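Putative tagatose-6-phosphate ketose/aldose isomerase (Escherichia coli, PDB 3C3J) is a putative isomerase of the SIS family whose chain carries two SIS domains, each built round a parallel five-stranded sheet, and pairs with a second copy of itself. Local coordinates at residues 59-64 with 86-91; 106-111 with 136-141. All coordinates share one frame; numbering follows the deposited sequence.

Contact 1: residues 59-64 with 86-91; sequences TGAGTS and VPTTDL
Thr-59 and Thr-88 meet where two neighbouring strands of the parallel sheet of a SIS domain, an alpha/beta fold of Rossmann-like build, give way to the turns that start their helices. Thr-59 lies in strand 55-59. Thr-59 OG1, set opposite the backbone N (chi1 -165°), donates to Val-86 O at 2.7 Å, arriving in the carbonyl plane. A threonine suits this junction, because its methyl serves packing while its hydroxyl binds backbone: Thr-59 CG2 lies 3.7 Å from Thr-88 CG2, the two side chains crossing at about a right angle. Leu-91 CD1 packs against Thr-59 as well.

Thr-88 opens helix 88-93 just after Pro-87 at the N-cap, and its first-turn N-H goes to Gly-60 O at 2.8 Å, from above the carbonyl plane. Glycine fits at 60 because a beta carbon there would come within 2.6 Å of Ser-64 O, too close. Thr-88 also touches Glu-118 and Ala-122 of helix 117-129, while His-266 of the second subunit packs on Ala-61. A water joins Gly-62 N, from which it accepts at 3.0 Å, to Thr-89 OG1, and Thr-88 OG1 rests 3.3 Å from Ala-61 CB.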
loop_
_atom_site.group_PDB
_atom_site.type_symbol
_atom_site.label_atom_id
_atom_site.label_comp_id
_atom_site.label_asym_id
_atom_site.label_seq_id
_atom_site.Cartn_x
_atom_site.Cartn_y
_atom_site.Cartn_z
ATOM N N THR A 59 0.439 -5.473 -13.208
ATOM C CA THR A 59 0.344 -4.024 -13.216
ATOM C C THR A 59 -1.010 -3.515 -13.733
ATOM O O THR A 59 -1.586 -4.066 -14.679
ATOM C CB THR A 59 1.524 -3.399 -14.016
ATOM O OG1 THR A 59 1.613 -2.000 -13.720
ATOM C CG2 THR A 59 1.363 -3.619 -15.570
ATOM N N GLY A 60 -1.503 -2.468 -13.086
ATOM C CA GLY A 60 -2.699 -1.746 -13.498
ATOM C C GLY A 60 -2.733 -0.408 -12.758
ATOM O O GLY A 60 -1.903 -0.159 -11.862
ATOM N N ALA A 61 -3.674 0.456 -13.143
ATOM C CA ALA A 61 -3.885 1.740 -12.482
ATOM C C ALA A 61 -5.187 1.711 -11.698
ATOM O O ALA A 61 -6.133 1.052 -12.104
ATOM C CB ALA A 61 -3.951 2.846 -13.528
ATOM N N GLY A 62 -5.246 2.441 -10.583
ATOM C CA GLY A 62 -6.482 2.537 -9.792
ATOM C C GLY A 62 -6.957 1.160 -9.335
ATOM O O GLY A 62 -6.156 0.325 -8.867
ATOM N N THR A 63 -8.255 0.922 -9.499
ATOM C CA THR A 63 -8.861 -0.393 -9.235
ATOM C C THR A 63 -8.094 -1.563 -9.853
ATOM O O THR A 63 -7.952 -2.603 -9.233
ATOM C CB THR A 63 -10.319 -0.408 -9.729
ATOM O OG1 THR A 63 -11.102 0.474 -8.906
ATOM C CG2 THR A 63 -10.914 -1.822 -9.694
ATOM N N SER A 64 -7.586 -1.380 -11.067
ATOM C CA SER A 64 -6.835 -2.439 -11.758
ATOM C C SER A 64 -5.533 -2.752 -11.050
ATOM O O SER A 64 -5.039 -3.856 -11.184
ATOM C CB SER A 64 -6.573 -2.096 -13.222
ATOM O OG SER A 64 -7.790 -2.077 -13.954
ATOM N N VAL A 86 3.022 -4.137 -9.096
ATOM C CA VAL A 86 3.505 -2.750 -9.127
ATOM C C VAL A 86 2.515 -1.991 -9.973
ATOM O O VAL A 86 2.329 -2.327 -11.136
ATOM C CB VAL A 86 4.934 -2.612 -9.765
ATOM C CG1 VAL A 86 5.407 -1.166 -9.744
ATOM C CG2 VAL A 86 5.935 -3.472 -9.035
ATOM N N PRO A 87 1.861 -0.984 -9.403
ATOM C CA PRO A 87 0.894 -0.194 -10.166
ATOM C C PRO A 87 1.522 0.452 -11.388
ATOM O O PRO A 87 2.702 0.816 -11.356
ATOM C CB PRO A 87 0.466 0.897 -9.183
ATOM C CG PRO A 87 0.829 0.396 -7.838
ATOM C CD PRO A 87 1.957 -0.562 -7.996
ATOM N N THR A 88 0.765 0.579 -12.472
ATOM C CA THR A 88 1.275 1.253 -13.655
ATOM C C THR A 88 1.679 2.675 -13.344
ATOM O O THR A 88 2.592 3.196 -13.977
ATOM C CB THR A 88 0.292 1.273 -14.832
ATOM O OG1 THR A 88 -0.921 1.922 -14.436
ATOM C CG2 THR A 88 0.013 -0.159 -15.299
ATOM N N THR A 89 1.005 3.297 -12.383
ATOM C CA THR A 89 1.317 4.662 -12.001
ATOM C C THR A 89 2.739 4.762 -11.414
ATOM O O THR A 89 3.431 5.753 -11.661
ATOM C CB THR A 89 0.216 5.212 -11.042
ATOM O OG1 THR A 89 -0.095 4.224 -10.051
ATOM C CG2 THR A 89 -1.075 5.536 -11.830
ATOM N N ASP A 90 3.211 3.731 -10.711
ATOM C CA ASP A 90 4.615 3.698 -10.232
ATOM C C ASP A 90 5.629 3.332 -11.319
ATOM O O ASP A 90 6.751 3.871 -11.328
ATOM C CB ASP A 90 4.794 2.719 -9.062
ATOM C CG ASP A 90 4.085 3.173 -7.802
ATOM O OD1 ASP A 90 3.819 4.385 -7.652
ATOM O OD2 ASP A 90 3.786 2.306 -6.942
ATOM N N LEU A 91 5.260 2.424 -12.219
ATOM C CA LEU A 91 6.119 2.080 -13.356
ATOM C C LEU A 91 6.382 3.288 -14.222
ATOM O O LEU A 91 7.521 3.505 -14.646
ATOM C CB LEU A 91 5.522 0.945 -14.196
ATOM C CG LEU A 91 5.508 -0.449 -13.556
ATOM C CD1 LEU A 91 4.947 -1.535 -14.551
ATOM C CD2 LEU A 91 6.883 -0.806 -12.994
HETATM O O HOH W 1 -2.716 3.347 -9.265
#

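Contact 2: residues 106-111 with 136-141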
loop_
_atom_site.group_PDB
_atom_site.type_symbol
_atom_site.label_atom_id
_atom_site.label_comp_id
_atom_site.label_asym_id
_atom_site.label_seq_id
_atom_site.Cartn_x
_atom_site.Cartn_y
_atom_site.Cartn_z
ATOM N N LEU A 106 7.960 -10.978 -17.304
ATOM C CA LEU A 106 6.653 -11.173 -17.881
ATOM C C LEU A 106 5.764 -10.118 -17.227
ATOM O O LEU A 106 5.567 -10.147 -16.008
ATOM C CB LEU A 106 6.108 -12.571 -17.587
ATOM C CG LEU A 106 4.658 -12.831 -18.037
ATOM C CD1 LEU A 106 4.456 -12.536 -19.545
ATOM C CD2 LEU A 106 4.178 -14.256 -17.658
ATOM N N LEU A 107 5.262 -9.198 -18.023
ATOM C CA LEU A 107 4.405 -8.118 -17.523
ATOM C C LEU A 107 2.954 -8.450 -17.812
ATOM O O LEU A 107 2.556 -8.587 -18.984
ATOM C CB LEU A 107 4.768 -6.770 -18.161
ATOM C CG LEU A 107 4.105 -5.529 -17.562
ATOM C CD1 LEU A 107 4.544 -5.329 -16.083
ATOM C CD2 LEU A 107 4.397 -4.285 -18.424
ATOM N N ILE A 108 2.171 -8.585 -16.741
ATOM C CA ILE A 108 0.736 -8.839 -16.854
ATOM C C ILE A 108 0.018 -7.489 -16.695
ATOM O O ILE A 108 0.015 -6.901 -15.616
ATOM C CB ILE A 108 0.265 -9.853 -15.817
ATOM C CG1 ILE A 108 1.044 -11.163 -15.976
ATOM C CG2 ILE A 108 -1.251 -10.121 -15.974
ATOM C CD1 ILE A 108 1.045 -11.974 -14.728
ATOM N N SER A 109 -0.503 -6.963 -17.796
ATOM C CA SER A 109 -1.058 -5.603 -17.817
ATOM C C SER A 109 -2.578 -5.712 -17.800
ATOM O O SER A 109 -3.162 -6.260 -18.718
ATOM C CB SER A 109 -0.608 -4.855 -19.082
ATOM O OG SER A 109 0.769 -4.461 -19.043
ATOM N N PHE A 110 -3.211 -5.192 -16.751
ATOM C CA PHE A 110 -4.657 -5.073 -16.669
ATOM C C PHE A 110 -5.127 -3.715 -17.176
ATOM O O PHE A 110 -4.606 -2.683 -16.780
ATOM C CB PHE A 110 -5.096 -5.242 -15.212
ATOM C CG PHE A 110 -4.765 -6.572 -14.640
ATOM C CD1 PHE A 110 -5.455 -7.699 -15.042
ATOM C CD2 PHE A 110 -3.759 -6.711 -13.686
ATOM C CE1 PHE A 110 -5.166 -8.938 -14.512
ATOM C CE2 PHE A 110 -3.454 -7.975 -13.148
ATOM C CZ PHE A 110 -4.154 -9.083 -13.567
ATOM N N GLY A 111 -6.128 -3.706 -18.042
ATOM C CA GLY A 111 -6.764 -2.441 -18.452
ATOM C C GLY A 111 -8.136 -2.691 -19.037
ATOM O O GLY A 111 -8.294 -3.508 -19.955
ATOM N N LEU A 136 1.577 -10.273 -21.169
ATOM C CA LEU A 136 0.257 -10.876 -21.174
ATOM C C LEU A 136 -0.761 -9.824 -20.723
ATOM O O LEU A 136 -1.129 -9.762 -19.560
ATOM C CB LEU A 136 0.207 -12.086 -20.250
ATOM C CG LEU A 136 -1.058 -12.978 -20.372
ATOM C CD1 LEU A 136 -0.796 -14.084 -21.355
ATOM C CD2 LEU A 136 -1.460 -13.545 -19.013
ATOM N N PRO A 137 -1.204 -8.967 -21.648
ATOM C CA PRO A 137 -2.302 -8.082 -21.276
ATOM C C PRO A 137 -3.614 -8.830 -21.056
ATOM O O PRO A 137 -3.933 -9.778 -21.786
ATOM C CB PRO A 137 -2.412 -7.121 -22.458
ATOM C CG PRO A 137 -1.199 -7.399 -23.300
ATOM C CD PRO A 137 -0.760 -8.760 -23.032
ATOM N N ILE A 138 -4.341 -8.415 -20.023
ATOM C CA ILE A 138 -5.672 -8.943 -19.718
ATOM C C ILE A 138 -6.563 -7.715 -19.748
ATOM O O ILE A 138 -6.452 -6.818 -18.889
ATOM C CB ILE A 138 -5.696 -9.672 -18.358
ATOM C CG1 ILE A 138 -4.717 -10.849 -18.394
ATOM C CG2 ILE A 138 -7.114 -10.143 -17.998
ATOM C CD1 ILE A 138 -4.598 -11.709 -17.076
ATOM N N THR A 139 -7.425 -7.662 -20.753
ATOM C CA THR A 139 -8.105 -6.427 -21.126
ATOM C C THR A 139 -9.544 -6.660 -21.644
ATOM O O THR A 139 -9.868 -7.727 -22.159
ATOM C CB THR A 139 -7.229 -5.647 -22.170
ATOM O OG1 THR A 139 -7.821 -4.385 -22.484
ATOM C CG2 THR A 139 -7.023 -6.464 -23.457
ATOM N N CYS A 140 -10.384 -5.638 -21.504
ATOM C CA CYS A 140 -11.803 -5.727 -21.867
ATOM C C CYS A 140 -12.174 -5.081 -23.209
ATOM O O CYS A 140 -13.344 -5.110 -23.585
ATOM C CB CYS A 140 -12.680 -5.150 -20.730
ATOM S SG CYS A 140 -12.331 -5.883 -19.093
ATOM N N ASN A 141 -11.192 -4.574 -23.960
ATOM C CA ASN A 141 -11.432 -3.853 -25.208
ATOM C C ASN A 141 -10.581 -4.394 -26.353
ATOM O O ASN A 141 -9.359 -4.218 -26.393
ATOM C CB ASN A 141 -11.153 -2.352 -24.985
ATOM C CG ASN A 141 -11.507 -1.482 -26.182
ATOM O OD1 ASN A 141 -12.275 -1.879 -27.053
ATOM N ND2 ASN A 141 -10.984 -0.251 -26.192
#
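Residues 106-111 and 136-139 run side by side as parallel strands, Phe-110 level with Ile-138 and Gly-111 with Thr-139, their axes 4.5 Å apart at closest and inclined by 14°. They are the two strands of a beta-alpha-beta unit, connected through helix 117-129, in the Rossmann-like sheet of the SIS domain. Leu-136 N donates to Leu-107 O, and Ile-138 N to Ser-109 O at 2.8 Å. Gly-111 N returns to Ile-138 O at 3.2 Å, whereas Ser-109 N makes a weak bond to Leu-136 O. Pro-137 can stand in this strand because its N faces away from residues 106-111, so no bond between the pair is lost.

One face of the sheet carries Ile-108, Phe-110, Leu-136 and Ile-138, large apolar residues suited to the buried layer under helix 174-187, whose Met-179 touches both Phe-110 and Ile-138. Ile-138 CD1, at the end of an extended chain (chi2 179°), reaches Phe-110 CE1 at 3.8 Å on an oblique approach to the ring and Ile-108 CG2 at 3.9 Å. The isoleucines lie alongside each other and point the same way.

Ser-109, Pro-137 and Thr-139 occupy the other face, where their smaller side chains pack against helix 145-151: Ser-109 and Pro-137 meet Leu-146, and Thr-139 meets Tyr-147. At the strand ends Gly-111 O is gripped twice. Cys-140 N binds it weakly at 3.4 Å, and a chi1 of -176° swings the hydroxyl of Thr-139 back beside its own carbonyl carbon, from where Thr-139 OG1 donates to Gly-111 O at 2.7 Å.

Overall arrangement
Contact 1 and contact 2 follow one another along the chain within a single SIS domain, their centres 11 Å apart. Strand 55-59 lies next to strand 105-111, and Thr-59 belongs to the seam: its N lies 2.8 Å from Ile-108 O and its O 2.9 Å from Phe-110 N, both probable hydrogen bonds, while its CG2 packs 3.6 Å from Ser-109 OG. The sheet thus runs from contact 1 through Thr-59 into the strand pair of contact 2. Within residues 59-64, Thr-63 hydrogen-bonds through OG1 to Glu-241, which falls in the range of the second SIS family, and Gly-263 of the second subunit packs on Thr-89; contact 2 is buried within its own subunit.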